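Aminotransferase, class I and II (Erwinia tasmaniensis, PDB 5Z0Q) belongs to the class I and II aminotransferases, a family built around pyridoxal-5'-phosphate, and carries this group covalently attached to its chain. Local coordinates at residues A[85-90]-A[220-225]; A[204-209]-A[235-240]. All blocks are in the same frame, centred on the assembly; numbering follows the deposited sequence.

Contact 1. Residues A[85-90]-A[220-225]; sequences FGWKIQ and PFASLS
Trp87 lies against the single 3-10 turn 221-223 and the proline just before it, an apolar seam between two loops in an aminotransferase with the fold-type I architecture of pyridoxal-5'-phosphate enzymes. One loop leads from helix 71-83 to strand 94-97, the other from strand 200-204 to helix 226-229, and no hydrogen bond crosses between 85-90 and 220-225. One contact has a defined geometry, a CH-pi interaction: Ser223 CB stands over the five-membered ring of Trp87, 4.0 Å from its centroid and 24° off the ring normal. Setting CG of Trp87 anti to the backbone N (chi1 -172°) swings the indole toward the turn, and CD1 of Trp87 comes 3.7 Å from CB of Ser223. Ile89 CD1 covers the opposite face, so the ring is held between its own loop and the turn, with Thr234 of strand 232-236 also against it.

Plain apolar packing does the rest. Pro220 CB lies above the indole plane on the same side as Ser223, displaced toward the rim, 3.7 Å from CE3 of Trp87. Phe85 makes its nearest approach through CB, 3.7 Å from CD of Pro220, while its ring continues to an edge-to-face contact with His218. A backbone hydrogen bond from Ser223 N to Pro220 O closes the turn, and Ala222 points its CB at the indole, 3.4 Å from CZ2 of Trp87.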
# COMPACT_ATOMS: atom_id res chain seq x y z
N PHE A 85 17.24 -22.17 1.67
CA PHE A 85 18.12 -21.52 2.63
C PHE A 85 18.25 -22.27 3.94
O PHE A 85 18.95 -21.78 4.84
CB PHE A 85 17.62 -20.09 2.91
CG PHE A 85 17.32 -19.30 1.67
CD1 PHE A 85 18.34 -18.86 0.84
CD2 PHE A 85 16.01 -19.00 1.32
CE1 PHE A 85 18.06 -18.14 -0.31
CE2 PHE A 85 15.72 -18.28 0.18
CZ PHE A 85 16.75 -17.85 -0.64
N GLY A 86 17.63 -23.44 4.08
CA GLY A 86 17.71 -24.21 5.30
C GLY A 86 17.19 -23.45 6.51
O GLY A 86 17.90 -23.26 7.49
N TRP A 87 15.93 -23.01 6.43
CA TRP A 87 15.35 -22.18 7.48
C TRP A 87 13.86 -22.50 7.55
O TRP A 87 13.10 -22.09 6.67
CB TRP A 87 15.58 -20.70 7.19
CG TRP A 87 15.17 -19.79 8.31
CD1 TRP A 87 15.17 -20.08 9.65
CD2 TRP A 87 14.70 -18.44 8.19
NE1 TRP A 87 14.73 -18.99 10.36
CE2 TRP A 87 14.44 -17.98 9.50
CE3 TRP A 87 14.48 -17.58 7.11
CZ2 TRP A 87 13.96 -16.69 9.75
CZ3 TRP A 87 14.01 -16.31 7.36
CH2 TRP A 87 13.75 -15.87 8.67
N LYS A 88 13.45 -23.23 8.59
CA LYS A 88 12.05 -23.57 8.76
C LYS A 88 11.31 -22.40 9.40
O LYS A 88 11.76 -21.84 10.41
CB LYS A 88 11.89 -24.84 9.60
CG LYS A 88 12.57 -24.80 10.96
CD LYS A 88 12.47 -26.15 11.65
CE LYS A 88 12.91 -26.08 13.10
NZ LYS A 88 12.02 -25.20 13.91
N ILE A 89 10.18 -22.01 8.81
CA ILE A 89 9.43 -20.83 9.20
C ILE A 89 8.11 -21.26 9.81
O ILE A 89 7.40 -22.09 9.24
CB ILE A 89 9.20 -19.89 8.00
CG1 ILE A 89 10.53 -19.35 7.48
CG2 ILE A 89 8.28 -18.74 8.39
CD1 ILE A 89 11.23 -18.45 8.46
N GLN A 90 7.78 -20.70 10.98
CA GLN A 90 6.45 -20.88 11.52
C GLN A 90 5.47 -19.92 10.85
O GLN A 90 5.82 -18.76 10.60
CB GLN A 90 6.44 -20.66 13.03
CG GLN A 90 6.24 -21.93 13.84
CD GLN A 90 7.14 -23.06 13.37
OE1 GLN A 90 8.36 -23.00 13.51
NE2 GLN A 90 6.53 -24.09 12.79
N PRO A 220 20.06 -16.67 5.69
CA PRO A 220 19.27 -15.71 6.47
C PRO A 220 19.90 -15.46 7.83
O PRO A 220 20.45 -16.36 8.46
CB PRO A 220 17.91 -16.41 6.61
CG PRO A 220 17.87 -17.40 5.48
CD PRO A 220 19.28 -17.85 5.31
N PHE A 221 19.83 -14.20 8.27
CA PHE A 221 20.43 -13.83 9.55
C PHE A 221 19.78 -14.59 10.70
O PHE A 221 20.47 -15.09 11.60
CB PHE A 221 20.31 -12.32 9.78
CG PHE A 221 20.95 -11.85 11.05
CD1 PHE A 221 22.30 -11.54 11.09
CD2 PHE A 221 20.20 -11.70 12.21
CE1 PHE A 221 22.89 -11.10 12.26
CE2 PHE A 221 20.79 -11.26 13.38
CZ PHE A 221 22.13 -10.96 13.41
N ALA A 222 18.45 -14.71 10.69
CA ALA A 222 17.73 -15.37 11.77
C ALA A 222 17.90 -16.89 11.76
O ALA A 222 17.38 -17.55 12.67
CB ALA A 222 16.25 -15.02 11.69
N SER A 223 18.61 -17.45 10.79
CA SER A 223 18.86 -18.89 10.74
C SER A 223 20.17 -19.29 11.39
O SER A 223 20.45 -20.49 11.51
CB SER A 223 18.83 -19.38 9.29
OG SER A 223 19.85 -18.76 8.52
N LEU A 224 20.99 -18.32 11.81
CA LEU A 224 22.26 -18.64 12.47
C LEU A 224 22.02 -19.37 13.78
O LEU A 224 22.62 -20.42 14.04
CB LEU A 224 23.06 -17.37 12.70
CG LEU A 224 23.46 -16.58 11.46
CD1 LEU A 224 24.13 -15.26 11.85
CD2 LEU A 224 24.39 -17.41 10.58
N SER A 225 21.14 -18.83 14.62
CA SER A 225 20.79 -19.44 15.89
C SER A 225 19.38 -19.00 16.26
O SER A 225 18.76 -18.19 15.57
CB SER A 225 21.79 -19.08 16.98
OG SER A 225 21.76 -17.69 17.26

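Contact 2. Residues A[204-209]-A[235-240]. With PLP (pyridoxal-5'-phosphate), chain M.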
# COMPACT_ATOMS: atom_id res chain seq x y z
N ASP A 204 17.52 -6.88 5.48
CA ASP A 204 16.85 -6.71 4.19
C ASP A 204 17.44 -7.74 3.23
O ASP A 204 18.59 -7.62 2.81
CB ASP A 204 17.04 -5.29 3.67
CG ASP A 204 16.12 -4.97 2.50
OD1 ASP A 204 15.87 -5.86 1.66
OD2 ASP A 204 15.65 -3.82 2.41
N GLU A 205 16.64 -8.74 2.87
CA GLU A 205 17.11 -9.83 2.03
C GLU A 205 16.29 -9.92 0.75
O GLU A 205 15.84 -11.00 0.36
CB GLU A 205 17.08 -11.15 2.81
CG GLU A 205 17.71 -11.03 4.19
CD GLU A 205 17.79 -12.35 4.93
OE1 GLU A 205 18.55 -12.42 5.93
OE2 GLU A 205 17.11 -13.32 4.53
N ILE A 206 16.09 -8.77 0.09
CA ILE A 206 15.29 -8.73 -1.13
C ILE A 206 16.02 -9.38 -2.29
O ILE A 206 15.39 -9.97 -3.18
CB ILE A 206 14.89 -7.27 -1.44
CG1 ILE A 206 14.12 -7.18 -2.76
CG2 ILE A 206 16.12 -6.39 -1.48
CD1 ILE A 206 12.81 -7.91 -2.76
N HIS A 207 17.35 -9.31 -2.31
CA HIS A 207 18.15 -9.86 -3.39
C HIS A 207 18.60 -11.30 -3.14
O HIS A 207 19.49 -11.79 -3.85
CB HIS A 207 19.39 -8.99 -3.64
CG HIS A 207 19.06 -7.61 -4.11
ND1 HIS A 207 18.85 -6.56 -3.24
CD2 HIS A 207 18.92 -7.10 -5.36
CE1 HIS A 207 18.58 -5.46 -3.94
NE2 HIS A 207 18.63 -5.77 -5.22
N CYS A 208 17.99 -11.99 -2.18
CA CYS A 208 18.46 -13.33 -1.81
C CYS A 208 18.31 -14.34 -2.94
O CYS A 208 19.01 -15.35 -2.94
CB CYS A 208 17.71 -13.82 -0.56
SG CYS A 208 15.93 -14.03 -0.79
N ASP A 209 17.41 -14.09 -3.89
CA ASP A 209 17.23 -15.01 -5.01
C ASP A 209 18.21 -14.77 -6.15
O ASP A 209 18.25 -15.58 -7.09
CB ASP A 209 15.80 -14.91 -5.56
CG ASP A 209 14.76 -15.41 -4.58
OD1 ASP A 209 15.09 -16.31 -3.77
OD2 ASP A 209 13.61 -14.92 -4.62
N LEU A 235 13.14 -9.23 6.05
CA LEU A 235 12.34 -8.67 4.97
C LEU A 235 12.69 -9.38 3.67
O LEU A 235 13.84 -9.36 3.23
CB LEU A 235 12.59 -7.16 4.84
CG LEU A 235 12.20 -6.29 6.03
CD1 LEU A 235 12.62 -4.85 5.80
CD2 LEU A 235 10.70 -6.38 6.29
N MET A 236 11.68 -10.00 3.05
CA MET A 236 11.87 -10.72 1.80
C MET A 236 10.68 -10.47 0.88
O MET A 236 9.58 -10.13 1.33
CB MET A 236 12.04 -12.23 2.04
CG MET A 236 13.32 -12.59 2.76
SD MET A 236 13.42 -14.35 3.15
CE MET A 236 11.92 -14.56 4.11
N SER A 237 10.92 -10.64 -0.42
CA SER A 237 9.92 -10.38 -1.45
C SER A 237 10.40 -10.88 -2.81
O SER A 237 11.61 -10.92 -3.06
CB SER A 237 9.62 -8.88 -1.53
OG SER A 237 8.86 -8.57 -2.68
N PRO A 238 9.50 -11.29 -3.69
CA PRO A 238 9.91 -11.65 -5.05
C PRO A 238 9.87 -10.47 -6.01
O PRO A 238 9.86 -10.66 -7.23
CB PRO A 238 8.89 -12.73 -5.44
CG PRO A 238 7.65 -12.29 -4.74
CD PRO A 238 8.09 -11.65 -3.44
N SER A 239 9.84 -9.25 -5.46
CA SER A 239 9.66 -8.07 -6.30
C SER A 239 10.82 -7.90 -7.27
O SER A 239 10.61 -7.68 -8.47
CB SER A 239 9.51 -6.83 -5.41
OG SER A 239 8.30 -6.86 -4.69
N LYS A 240 12.05 -7.99 -6.78
CA LYS A 240 13.22 -7.82 -7.64
C LYS A 240 13.65 -9.11 -8.31
O LYS A 240 14.25 -9.06 -9.39
CB LYS A 240 14.39 -7.25 -6.83
CG LYS A 240 14.09 -5.91 -6.20
CD LYS A 240 15.34 -5.27 -5.65
CE LYS A 240 15.47 -3.84 -6.13
NZ LYS A 240 14.27 -3.03 -5.79
N1 PLP M . 15.31 -3.17 -0.46
C2 PLP M . 16.45 -3.03 -1.23
C2A PLP M . 17.81 -3.18 -0.62
C3 PLP M . 16.33 -2.74 -2.59
O3 PLP M . 17.45 -2.60 -3.36
C4 PLP M . 15.07 -2.60 -3.16
C4A PLP M . 14.93 -2.47 -4.65
C5 PLP M . 13.93 -2.75 -2.37
C6 PLP M . 14.06 -3.03 -1.02
C5A PLP M . 12.57 -2.59 -3.01
O4P PLP M . 11.60 -2.25 -2.04
P PLP M . 10.14 -1.76 -2.52
O1P PLP M . 10.30 -0.68 -3.57
O2P PLP M . 9.36 -1.22 -1.35
O3P PLP M . 9.41 -2.94 -3.12
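With CG1 of Ile206 anti to the backbone N (chi1 176°) and the Lys240 chain bent at chi3 and chi4, the two side chains cross at about a right angle, CG1 of Ile206 lying 3.7 Å from CD of Lys240. They line the pyridoxal-5'-phosphate pocket at the end of two neighbouring parallel strands, 200-204 and 232-236, of the large mixed sheet. Asp204 and Leu235 form a parallel bridge, and Glu205 N donates to Leu235 O (2.9 Å, N-H...O 155°). The side chains of Glu205 and Met236 lie side by side, and a type I turn beginning at Glu205 and ending at Cys208 carries the first chain away.

Pyridoxal-5'-phosphate is gripped from several directions. Lys240 NZ is bonded to its C4A at 1.4 Å and is also hydrogen-bonded to Tyr66 OH of the second subunit, which makes the pocket a shared one. Asp204 OD2 comes within 3.0 Å of the ring nitrogen N1, while Ile206 CG2 lies over the ring face, 3.4 Å from C2. The His207 ring meets O3 of the ligand with its edge and in its own plane, and has CD of Lys240 3.4 Å from NE2. Beyond the pocket, Ser237 makes an ST turn: OG accepts from Ser239 N and Ser239 OG and is also hydrogen-bonded to Ala249 O. From the other loop, CD1 of Ile206 packs 3.6 Å from CB of Ser237.

Overall arrangement
The two contacts interleave along the chain, in the order 85-90, 204-209, 220-225, 235-240, and their centres are 15 Å apart. Both lie at the large mixed sheet: contact 2 sits at the ends of adjacent strands 200-204 and 232-236, its centre about 6 Å from the chain centre, whereas that of contact 1 lies about 19 Å out. Strand 232-236 links them, since helix 226-229 joins 220-225 to it and it continues into 235-240. They also touch directly: Phe221 N is 3.2 Å from Glu205 OE1, a probable hydrogen bond, and Phe85 packs on Cys208 and Asp209. A buried loop contact farther from the chain centre thus abuts the loop that bears pocket residues.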